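Long-range contacts in IAA acetyltransferase (PDB 1Y9K), which probably acts as a GNAT-type N-acetyltransferase, passing the acetyl group of acetyl-CoA to an amine of an acceptor not established here: residues 102-107 with 139-144; 21-26 with 64-69. One frame throughout, in Å; residues are numbered along the deposited sequence. Where two conformers were deposited one is given.

Contact 1 of 2, residues 102-107 with 139-144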
ATOM      1  N   THR A 102      -0.658   5.903   5.502  1.00 37.03           N
ATOM      2  CA  THR A 102      -0.227   6.828   4.467  1.00 36.40           C
ATOM      3  C   THR A 102       0.182   8.157   5.106  1.00 36.00           C
ATOM      4  O   THR A 102      -0.235   8.456   6.220  1.00 35.69           O
ATOM      5  CB  THR A 102      -1.285   7.020   3.361  1.00 36.47           C
ATOM      6  OG1 THR A 102      -0.628   7.445   2.169  1.00 37.00           O
ATOM      7  CG2 THR A 102      -2.343   8.053   3.753  1.00 36.17           C
ATOM      8  N   GLY A 103       1.015   8.926   4.404  1.00 35.49           N
ATOM      9  CA  GLY A 103       1.473  10.225   4.880  1.00 34.62           C
ATOM     10  C   GLY A 103       0.363  11.257   5.025  1.00 34.12           C
ATOM     11  O   GLY A 103      -0.659  11.187   4.337  1.00 33.96           O
ATOM     12  N   ASN A 104       0.576  12.221   5.920  1.00 33.32           N
ATOM     13  CA  ASN A 104      -0.381  13.301   6.141  1.00 33.20           C
ATOM     14  C   ASN A 104      -0.636  14.115   4.873  1.00 33.41           C
ATOM     15  O   ASN A 104      -1.726  14.662   4.658  1.00 33.18           O
ATOM     16  CB  ASN A 104       0.083  14.205   7.292  1.00 32.72           C
ATOM     17  CG  ASN A 104       1.473  14.802   7.061  1.00 31.84           C
ATOM     18  OD1 ASN A 104       2.476  14.122   7.216  1.00 31.65           O
ATOM     19  ND2 ASN A 104       1.527  16.087   6.726  1.00 28.76           N
ATOM     20  N   SER A 105       0.391  14.171   4.034  1.00 33.74           N
ATOM     21  CA  SER A 105       0.353  14.875   2.773  1.00 33.81           C
ATOM     22  C   SER A 105      -0.347  14.085   1.661  1.00 34.20           C
ATOM     23  O   SER A 105      -0.682  14.659   0.633  1.00 34.52           O
ATOM     24  CB  SER A 105       1.782  15.235   2.350  1.00 33.75           C
ATOM     25  OG  SER A 105       2.560  14.068   2.162  1.00 32.76           O
ATOM     26  N   SER A 106      -0.556  12.778   1.853  1.00 34.71           N
ATOM     27  CA  SER A 106      -1.114  11.921   0.797  1.00 34.97           C
ATOM     28  C   SER A 106      -2.629  11.990   0.775  1.00 35.69           C
ATOM     29  O   SER A 106      -3.321  10.980   0.974  1.00 36.02           O
ATOM     30  CB  SER A 106      -0.652  10.474   0.942  1.00 34.59           C
ATOM     31  OG  SER A 106       0.750  10.405   1.055  1.00 34.12           O
ATOM     32  N   VAL A 107      -3.141  13.184   0.505  1.00 36.51           N
ATOM     33  CA  VAL A 107      -4.567  13.472   0.661  1.00 37.53           C
ATOM     34  C   VAL A 107      -5.459  12.716  -0.330  1.00 37.81           C
ATOM     35  O   VAL A 107      -6.571  12.308   0.020  1.00 38.12           O
ATOM     36  CB  VAL A 107      -4.850  14.994   0.619  1.00 37.52           C
ATOM     37  CG1 VAL A 107      -6.334  15.253   0.713  1.00 38.17           C
ATOM     38  CG2 VAL A 107      -4.135  15.689   1.778  1.00 37.42           C
ATOM     39  N   ASN A 139       2.659  17.860  -2.946  1.00 49.73           N
ATOM     40  CA  ASN A 139       1.691  18.932  -3.228  1.00 49.01           C
ATOM     41  C   ASN A 139       1.819  20.084  -2.237  1.00 47.77           C
ATOM     42  O   ASN A 139       0.819  20.582  -1.722  1.00 48.06           O
ATOM     43  CB  ASN A 139       0.246  18.398  -3.256  1.00 49.49           C
ATOM     44  CG  ASN A 139       0.121  17.073  -4.008  1.00 50.96           C
ATOM     45  OD1 ASN A 139      -0.336  16.071  -3.447  1.00 52.57           O
ATOM     46  ND2 ASN A 139       0.541  17.059  -5.273  1.00 52.49           N
ATOM     47  N   GLY A 140       3.060  20.483  -1.966  1.00 46.52           N
ATOM     48  CA  GLY A 140       3.350  21.591  -1.055  1.00 44.63           C
ATOM     49  C   GLY A 140       3.343  21.263   0.427  1.00 43.60           C
ATOM     50  O   GLY A 140       3.666  22.125   1.249  1.00 43.70           O
ATOM     51  N   ILE A 141       2.984  20.025   0.778  1.00 42.40           N
ATOM     52  CA  ILE A 141       2.899  19.597   2.182  1.00 40.69           C
ATOM     53  C   ILE A 141       4.042  18.633   2.520  1.00 40.02           C
ATOM     54  O   ILE A 141       4.289  17.670   1.789  1.00 39.63           O
ATOM     55  CB  ILE A 141       1.539  18.901   2.486  1.00 41.05           C
ATOM     56  CG1 ILE A 141       0.358  19.735   1.966  1.00 40.32           C
ATOM     57  CG2 ILE A 141       1.405  18.552   3.977  1.00 39.94           C
ATOM     58  CD1 ILE A 141      -0.930  18.932   1.773  1.00 40.15           C
ATOM     59  N   VAL A 142       4.739  18.898   3.622  1.00 39.22           N
ATOM     60  CA  VAL A 142       5.747  17.959   4.128  1.00 38.41           C
ATOM     61  C   VAL A 142       5.071  16.687   4.649  1.00 37.82           C
ATOM     62  O   VAL A 142       4.184  16.749   5.508  1.00 37.99           O
ATOM     63  CB  VAL A 142       6.636  18.578   5.235  1.00 38.36           C
ATOM     64  CG1 VAL A 142       7.627  17.547   5.764  1.00 38.11           C
ATOM     65  CG2 VAL A 142       7.383  19.806   4.711  1.00 38.44           C
ATOM     66  N   CYS A 143       5.480  15.553   4.083  1.00 37.14           N
ATOM     67  CA  CYS A 143       5.049  14.235   4.508  1.00 35.96           C
ATOM     68  C   CYS A 143       5.844  13.889   5.744  1.00 34.84           C
ATOM     69  O   CYS A 143       6.985  13.432   5.660  1.00 35.20           O
ATOM     70  CB  CYS A 143       5.321  13.229   3.404  1.00 36.13           C
ATOM     71  SG  CYS A 143       4.601  11.633   3.704  1.00 38.40           S
ATOM     72  N   ARG A 144       5.212  14.097   6.891  1.00 33.72           N
ATOM     73  CA  ARG A 144       5.876  14.075   8.184  0.50 33.30           C
ATOM     74  C   ARG A 144       5.376  12.918   9.054  1.00 32.93           C
ATOM     75  O   ARG A 144       6.154  12.226   9.696  1.00 32.77           O
ATOM     76  CB  ARG A 144       5.601  15.426   8.852  0.50 33.41           C
ATOM     77  CG  ARG A 144       6.128  15.646  10.254  0.50 33.49           C
ATOM     78  CD  ARG A 144       5.675  17.025  10.735  0.50 33.32           C
ATOM     79  NE  ARG A 144       5.934  18.043   9.716  0.50 33.38           N
ATOM     80  CZ  ARG A 144       5.359  19.245   9.651  0.50 33.10           C
ATOM     81  NH1 ARG A 144       4.459  19.632  10.555  0.50 31.57           N
ATOM     82  NH2 ARG A 144       5.694  20.066   8.660  0.50 32.29           N
TER
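Asn104 and Ser105 meet Ile141, Cys143 and Arg144 where two antiparallel strands of the GNAT sheet, 97-103 and 141-152, come to the end of their pairing. A type I turn, Gly103 to Ser106, carries the first of these strands into helix 107-115.

The hydrogen bonds across the contact come from one side-chain amide. Asn104 OD1 accepts Arg144 N at 2.8 Å, the donor lying in the carbonyl plane on a lone pair. Asn104 ND2 donates a hydrogen bond to Val142 O at 3.0 Å, with the acceptor tilted 17° out of the amide plane. The amide thus grips the backbone on both flanks of Cys143, much as a strand backbone would, and the pair of bonds fixes its flip. With CG held between the backbone N and carbonyl carbon (chi1 57°), the group reaches across to the strand. Asp145 N also binds OD1, so two backbone donors share this oxygen.

Van der Waals contacts fill in beside the amide. Ser105 CB lies 3.7 Å from both CB and CG2 of Ile141, and that same CG2 is 3.7 Å from Asn104 ND2, their side chains crossing at a slant.

Around Cys143 the packing is close. The hydroxyl of Ser105 is hydrogen-bonded to Glu138, which also takes the hydroxyl of Ser106. Cys143 SG, anti to its own N (chi1 -171°), tucks against the turn and rests 3.6 Å from Gly103 CA, while Ser105 OG sits 3.1 Å from Cys143 CB.

Contact 2 of 2, residues 21-26 with 64-69; sequences LLADPS and IMNIAV
Ala23, in the weakly bonded last part of helix 17-23, rests its methyl on two oxygens and a second methyl of strand 61-69. Ala23 CB is 3.2 Å from Asn66 OD1 and 3.4 Å from Ile67 O. Ala68 CB lies 4.0 Å from Ala23 CB. No hydrogen bond joins the two segments.

The Asn66 side chain runs out from the strand with CG anti to the backbone N (chi1 -166°), which carries its amide toward Leu20-Asp24. Asn66 ND2 passes 3.4 Å from Asp24 CB and spends its hydrogens elsewhere, on Leu20 O and the hydroxyl of Tyr33. These two bonds orient the amide and leave Asn66 OD1 facing the Ala23 methyl, buried and without a polar partner in the model. Asp24 is likewise extended; its carboxylate turns from the strand to bind the hydroxyls of Tyr132 and Tyr33, so Tyr33 links both side chains. Just before Ala23, Leu22 lays a single branch on the backbone: CG anti to the backbone N (chi1 -166°) puts Leu22 CD2 3.2 Å from Val69 O.

Here the N-terminal helical part of the GNAT fold leans on the central strand that precedes helix 78-92, the strand along which relatives bind acetyl-CoA.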
ATOM      1  N   LEU A  21       9.309   1.168  -5.002  1.00 38.13           N
ATOM      2  CA  LEU A  21      10.118   2.332  -4.651  1.00 38.28           C
ATOM      3  C   LEU A  21       9.363   3.633  -4.881  1.00 38.64           C
ATOM      4  O   LEU A  21       9.712   4.672  -4.339  1.00 38.59           O
ATOM      5  CB  LEU A  21      11.435   2.322  -5.430  1.00 38.14           C
ATOM      6  CG  LEU A  21      12.555   1.469  -4.823  1.00 37.85           C
ATOM      7  CD1 LEU A  21      13.632   1.130  -5.860  1.00 37.31           C
ATOM      8  CD2 LEU A  21      13.161   2.178  -3.623  1.00 36.62           C
ATOM      9  N   LEU A  22       8.305   3.553  -5.673  1.00 39.42           N
ATOM     10  CA  LEU A  22       7.433   4.682  -5.924  1.00 40.27           C
ATOM     11  C   LEU A  22       6.667   5.052  -4.654  1.00 40.77           C
ATOM     12  O   LEU A  22       6.491   6.236  -4.347  1.00 41.40           O
ATOM     13  CB  LEU A  22       6.483   4.335  -7.068  1.00 39.99           C
ATOM     14  CG  LEU A  22       5.662   5.404  -7.780  1.00 40.72           C
ATOM     15  CD1 LEU A  22       6.499   6.612  -8.191  1.00 40.36           C
ATOM     16  CD2 LEU A  22       5.010   4.755  -8.989  1.00 40.45           C
ATOM     17  N   ALA A  23       6.244   4.033  -3.907  1.00 41.05           N
ATOM     18  CA  ALA A  23       5.490   4.236  -2.674  1.00 41.03           C
ATOM     19  C   ALA A  23       6.402   4.294  -1.452  1.00 40.86           C
ATOM     20  O   ALA A  23       6.057   4.925  -0.452  1.00 40.64           O
ATOM     21  CB  ALA A  23       4.444   3.143  -2.508  1.00 40.95           C
ATOM     22  N   ASP A  24       7.560   3.637  -1.538  1.00 40.67           N
ATOM     23  CA  ASP A  24       8.486   3.538  -0.408  1.00 40.74           C
ATOM     24  C   ASP A  24       9.933   3.726  -0.869  1.00 41.27           C
ATOM     25  O   ASP A  24      10.541   2.795  -1.399  1.00 41.16           O
ATOM     26  CB  ASP A  24       8.290   2.199   0.306  1.00 40.49           C
ATOM     27  CG  ASP A  24       9.085   2.080   1.585  1.00 39.47           C
ATOM     28  OD1 ASP A  24       9.950   2.922   1.868  1.00 40.05           O
ATOM     29  OD2 ASP A  24       8.844   1.115   2.322  1.00 39.58           O
ATOM     30  N   PRO A  25      10.484   4.940  -0.664  1.00 42.00           N
ATOM     31  CA  PRO A  25      11.792   5.366  -1.194  1.00 42.66           C
ATOM     32  C   PRO A  25      13.005   4.543  -0.763  1.00 42.99           C
ATOM     33  O   PRO A  25      14.061   4.678  -1.361  1.00 43.67           O
ATOM     34  CB  PRO A  25      11.932   6.808  -0.674  1.00 42.64           C
ATOM     35  CG  PRO A  25      10.542   7.247  -0.397  1.00 42.17           C
ATOM     36  CD  PRO A  25       9.837   6.028   0.094  1.00 41.89           C
ATOM     37  N   SER A  26      12.868   3.700   0.250  1.00 43.55           N
ATOM     38  CA  SER A  26      14.014   2.947   0.752  1.00 43.96           C
ATOM     39  C   SER A  26      13.940   1.452   0.402  1.00 44.65           C
ATOM     40  O   SER A  26      12.929   0.786   0.650  1.00 44.50           O
ATOM     41  CB  SER A  26      14.177   3.168   2.259  1.00 43.51           C
ATOM     42  OG  SER A  26      14.724   2.028   2.903  1.00 43.22           O
ATOM     43  N   ILE A  64      -1.648  -3.425   4.584  1.00 32.75           N
ATOM     44  CA  ILE A  64      -1.076  -3.060   3.289  1.00 32.21           C
ATOM     45  C   ILE A  64       0.174  -2.204   3.508  1.00 32.07           C
ATOM     46  O   ILE A  64       0.079  -1.013   3.817  1.00 31.57           O
ATOM     47  CB  ILE A  64      -2.092  -2.335   2.389  1.00 31.90           C
ATOM     48  CG1 ILE A  64      -3.348  -3.207   2.217  1.00 31.71           C
ATOM     49  CG2 ILE A  64      -1.462  -2.051   1.039  1.00 31.76           C
ATOM     50  CD1 ILE A  64      -4.587  -2.474   1.717  1.00 29.23           C
HETATM   51  N   MSE A  65       1.342  -2.833   3.379  1.00 32.22           N
HETATM   52  CA  MSE A  65       2.622  -2.189   3.713  1.00 32.38           C
HETATM   53  C   MSE A  65       3.117  -1.292   2.602  1.00 32.84           C
HETATM   54  O   MSE A  65       3.943  -0.396   2.820  1.00 33.29           O
HETATM   55  CB  MSE A  65       3.696  -3.235   4.021  1.00 32.27           C
HETATM   56  CG  MSE A  65       3.438  -4.079   5.276  1.00 31.30           C
HETATM   57 SE   MSE A  65       3.094  -3.133   6.776  1.00 25.84          SE
HETATM   58  CE  MSE A  65       4.584  -2.173   6.948  1.00 29.19           C
ATOM     59  N   ASN A  66       2.626  -1.558   1.404  1.00 33.33           N
ATOM     60  CA  ASN A  66       3.017  -0.836   0.211  1.00 33.88           C
ATOM     61  C   ASN A  66       1.945  -1.084  -0.818  1.00 34.15           C
ATOM     62  O   ASN A  66       1.484  -2.212  -0.984  1.00 34.62           O
ATOM     63  CB  ASN A  66       4.380  -1.333  -0.301  1.00 33.87           C
ATOM     64  CG  ASN A  66       4.998  -0.410  -1.342  1.00 34.21           C
ATOM     65  OD1 ASN A  66       4.355  -0.047  -2.329  1.00 36.36           O
ATOM     66  ND2 ASN A  66       6.261  -0.057  -1.144  1.00 32.76           N
ATOM     67  N   ILE A  67       1.510  -0.012  -1.464  1.00 34.58           N
ATOM     68  CA  ILE A  67       0.610  -0.092  -2.606  1.00 35.06           C
ATOM     69  C   ILE A  67       1.056   0.985  -3.605  1.00 35.94           C
ATOM     70  O   ILE A  67       1.308   2.123  -3.220  1.00 36.01           O
ATOM     71  CB  ILE A  67      -0.889   0.012  -2.193  1.00 34.55           C
ATOM     72  CG1 ILE A  67      -1.805  -0.062  -3.417  1.00 33.41           C
ATOM     73  CG2 ILE A  67      -1.159   1.260  -1.343  1.00 34.22           C
ATOM     74  CD1 ILE A  67      -3.209  -0.539  -3.092  1.00 32.99           C
ATOM     75  N   ALA A  68       1.201   0.606  -4.873  1.00 36.79           N
ATOM     76  CA  ALA A  68       1.757   1.510  -5.880  1.00 37.67           C
ATOM     77  C   ALA A  68       1.168   1.229  -7.238  1.00 38.21           C
ATOM     78  O   ALA A  68       0.932   0.071  -7.588  1.00 38.60           O
ATOM     79  CB  ALA A  68       3.298   1.402  -5.938  1.00 37.41           C
ATOM     80  N   VAL A  69       0.937   2.308  -7.982  1.00 38.80           N
ATOM     81  CA  VAL A  69       0.452   2.276  -9.351  1.00 39.33           C
ATOM     82  C   VAL A  69       1.446   3.092 -10.187  1.00 40.25           C
ATOM     83  O   VAL A  69       1.984   4.095  -9.706  1.00 40.29           O
ATOM     84  CB  VAL A  69      -0.986   2.862  -9.450  1.00 39.26           C
ATOM     85  CG1 VAL A  69      -1.448   2.991 -10.908  1.00 39.16           C
ATOM     86  CG2 VAL A  69      -1.980   1.999  -8.653  1.00 38.80           C
TER

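In the fold
Both contacts reach the same mixed sheet through neighbouring parallel strands, contact 2 on 61-69 and contact 1 on 97-103. Their centres are about 14 Å apart and their nearest atoms about 7 Å, so they do not touch. Contact 2 lies nearer the middle of the molecule, its centre about 6 Å from that of the chain; contact 1 is peripheral at about 15 Å between centres. They follow one another along the chain. In GNAT relatives these two strands diverge to admit the pantetheine arm of acetyl-CoA; by analogy contact 2 probably lies near that groove, whereas contact 1 sits at the end of the second strand.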